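Local coordinates for protein peptidyl tryptophan dihydroxylase (Pseudomonas putida, PDB 7CTQ) that is an FAD-dependent monooxygenase that dihydroxylates a peptidyl tryptophan in tryptophylquinone cofactor biogenesis, probably for quinohemoprotein amine dehydrogenase, at residues A[308-311]-A[312-315]. Sequence-based numbering, arbitrary orientation.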
ATOM      1  N   GLN A 308      -1.366  14.554   1.113  1.00 28.46           N
ATOM      2  CA  GLN A 308      -2.812  14.404   1.010  1.00 32.07           C
ATOM      3  C   GLN A 308      -3.202  13.172   0.198  1.00 31.98           C
ATOM      4  O   GLN A 308      -4.180  12.492   0.536  1.00 29.49           O
ATOM      5  CB  GLN A 308      -3.408  15.681   0.422  1.00 26.14           C
ATOM      6  CG  GLN A 308      -3.150  16.886   1.327  1.00 29.27           C
ATOM      7  CD  GLN A 308      -3.834  18.135   0.819  1.00 34.75           C
ATOM      8  OE1 GLN A 308      -3.920  18.357  -0.381  1.00 32.87           O
ATOM      9  NE2 GLN A 308      -4.345  18.947   1.733  1.00 43.79           N
ATOM     10  N   ARG A 309      -2.456  12.854  -0.862  1.00 27.33           N
ATOM     11  CA  ARG A 309      -2.704  11.604  -1.577  1.00 29.65           C
ATOM     12  C   ARG A 309      -2.504  10.401  -0.658  1.00 28.62           C
ATOM     13  O   ARG A 309      -3.359   9.507  -0.588  1.00 27.87           O
ATOM     14  CB  ARG A 309      -1.796  11.498  -2.811  1.00 30.07           C
ATOM     15  CG  ARG A 309      -1.827  10.103  -3.471  1.00 32.15           C
ATOM     16  CD  ARG A 309      -1.058  10.035  -4.806  1.00 31.36           C
ATOM     17  NE  ARG A 309      -0.939   8.657  -5.298  1.00 33.88           N
ATOM     18  CZ  ARG A 309      -1.916   8.009  -5.935  1.00 39.30           C
ATOM     19  NH1 ARG A 309      -3.079   8.611  -6.158  1.00 33.01           N
ATOM     20  NH2 ARG A 309      -1.737   6.762  -6.352  1.00 33.66           N
ATOM     21  N   ILE A 310      -1.375  10.364   0.064  1.00 32.78           N
ATOM     22  CA  ILE A 310      -1.087   9.232   0.947  1.00 26.88           C
ATOM     23  C   ILE A 310      -2.185   9.072   1.994  1.00 30.87           C
ATOM     24  O   ILE A 310      -2.624   7.955   2.290  1.00 30.51           O
ATOM     25  CB  ILE A 310       0.297   9.406   1.610  1.00 31.22           C
ATOM     26  CG1 ILE A 310       1.427   9.309   0.578  1.00 29.73           C
ATOM     27  CG2 ILE A 310       0.493   8.387   2.704  1.00 33.85           C
ATOM     28  CD1 ILE A 310       1.358   8.085  -0.293  1.00 34.06           C
ATOM     29  N   GLU A 311      -2.639  10.182   2.585  1.00 30.79           N
ATOM     30  CA  GLU A 311      -3.671  10.075   3.608  1.00 29.21           C
ATOM     31  C   GLU A 311      -4.981   9.556   3.014  1.00 29.34           C
ATOM     32  O   GLU A 311      -5.623   8.663   3.589  1.00 30.39           O
ATOM     33  CB  GLU A 311      -3.863  11.426   4.300  1.00 31.77           C
ATOM     34  CG  GLU A 311      -5.034  11.435   5.277  1.00 36.15           C
ATOM     35  CD  GLU A 311      -4.943  12.539   6.321  1.00 56.74           C
ATOM     36  OE1 GLU A 311      -5.859  12.619   7.162  1.00 52.66           O
ATOM     37  OE2 GLU A 311      -3.961  13.321   6.309  1.00 55.42           O
ATOM     38  N   GLN A 312      -5.380  10.068   1.845  1.00 28.90           N
ATOM     39  CA  GLN A 312      -6.617   9.578   1.238  1.00 33.40           C
ATOM     40  C   GLN A 312      -6.510   8.100   0.844  1.00 35.32           C
ATOM     41  O   GLN A 312      -7.465   7.330   1.039  1.00 26.30           O
ATOM     42  CB  GLN A 312      -6.999  10.448   0.045  1.00 33.44           C
ATOM     43  CG  GLN A 312      -7.428  11.844   0.467  1.00 34.16           C
ATOM     44  CD  GLN A 312      -8.566  11.837   1.492  1.00 44.66           C
ATOM     45  OE1 GLN A 312      -8.412  12.306   2.629  1.00 46.37           O
ATOM     46  NE2 GLN A 312      -9.701  11.284   1.100  1.00 37.91           N
ATOM     47  N   LEU A 313      -5.358   7.678   0.299  1.00 30.81           N
ATOM     48  CA  LEU A 313      -5.152   6.256   0.020  1.00 31.13           C
ATOM     49  C   LEU A 313      -5.303   5.426   1.293  1.00 30.92           C
ATOM     50  O   LEU A 313      -6.065   4.451   1.326  1.00 32.30           O
ATOM     51  CB  LEU A 313      -3.768   6.018  -0.613  1.00 31.08           C
ATOM     52  CG  LEU A 313      -3.478   6.424  -2.067  1.00 39.29           C
ATOM     53  CD1 LEU A 313      -2.010   6.156  -2.407  1.00 35.41           C
ATOM     54  CD2 LEU A 313      -4.369   5.711  -3.078  1.00 33.33           C
ATOM     55  N   PHE A 314      -4.587   5.813   2.358  1.00 30.56           N
ATOM     56  CA  PHE A 314      -4.666   5.109   3.639  1.00 29.06           C
ATOM     57  C   PHE A 314      -6.104   4.943   4.090  1.00 32.59           C
ATOM     58  O   PHE A 314      -6.535   3.846   4.461  1.00 27.33           O
ATOM     59  CB  PHE A 314      -3.875   5.876   4.703  1.00 32.11           C
ATOM     60  CG  PHE A 314      -4.029   5.321   6.103  1.00 33.31           C
ATOM     61  CD1 PHE A 314      -3.275   4.219   6.525  1.00 30.34           C
ATOM     62  CD2 PHE A 314      -4.911   5.905   7.003  1.00 27.11           C
ATOM     63  CE1 PHE A 314      -3.409   3.730   7.810  1.00 32.51           C
ATOM     64  CE2 PHE A 314      -5.057   5.415   8.283  1.00 31.04           C
ATOM     65  CZ  PHE A 314      -4.309   4.321   8.690  1.00 31.56           C
ATOM     66  N   LEU A 315      -6.864   6.033   4.069  1.00 33.38           N
ATOM     67  CA  LEU A 315      -8.233   5.970   4.553  1.00 28.55           C
ATOM     68  C   LEU A 315      -9.088   5.078   3.668  1.00 27.79           C
ATOM     69  O   LEU A 315      -9.954   4.344   4.173  1.00 30.24           O
ATOM     70  CB  LEU A 315      -8.822   7.382   4.640  1.00 28.31           C
ATOM     71  CG  LEU A 315      -8.277   8.223   5.800  1.00 29.97           C
ATOM     72  CD1 LEU A 315      -8.829   9.641   5.747  1.00 37.85           C
ATOM     73  CD2 LEU A 315      -8.603   7.575   7.156  1.00 33.78           C
TER
HETATM   74  O   HOH W   1      -5.780  13.993   2.643  1.00 41.87           O
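Leu-313 sets its CD1 methyl over one face of the Arg-309 guanidinium, 3.8 Å above the plane and off-centre, nearer the edge of the group, an apolar partner at i+4 for a charged group. The arginine swings CG anti to its own amide nitrogen (chi1 170°) and stays extended as far as NE, which lies 4.0 Å from Leu-313 CD1; beyond, NH2 donates to the carbonyl of Ser-280, on helix 274-282. Ile-310 meets Leu-313 more loosely, Ile-310 CD1 to Leu-313 CD1 at 4.4 Å. These residues lie on successive turns of helix 299-327 in an FAD-dependent monooxygenase with a Rossmann-type sheet. The backbone follows the i to i+4 alpha-helical pattern, with Leu-313 N giving a nearly straight bond (171°) to Arg-309 O, 2.9 Å away. On another flank, chi1 of Gln-312 (-69°) lays CG back against Gln-308 O; the bend at chi2 then turns the amide outward, where one water donates both to Gln-312 OE1 (3.1 Å) and to Gln-308 O (3.0 Å). That carbonyl also accepts from Gln-312 N. Glu-311 CG approaches Leu-315 CD1 to 4.2 Å, but the chain then leads away toward the helix's N-terminal end, and OE2 forms a salt bridge with Arg-152. Ile-310 and Phe-314 both pack against Leu-248 and Met-265.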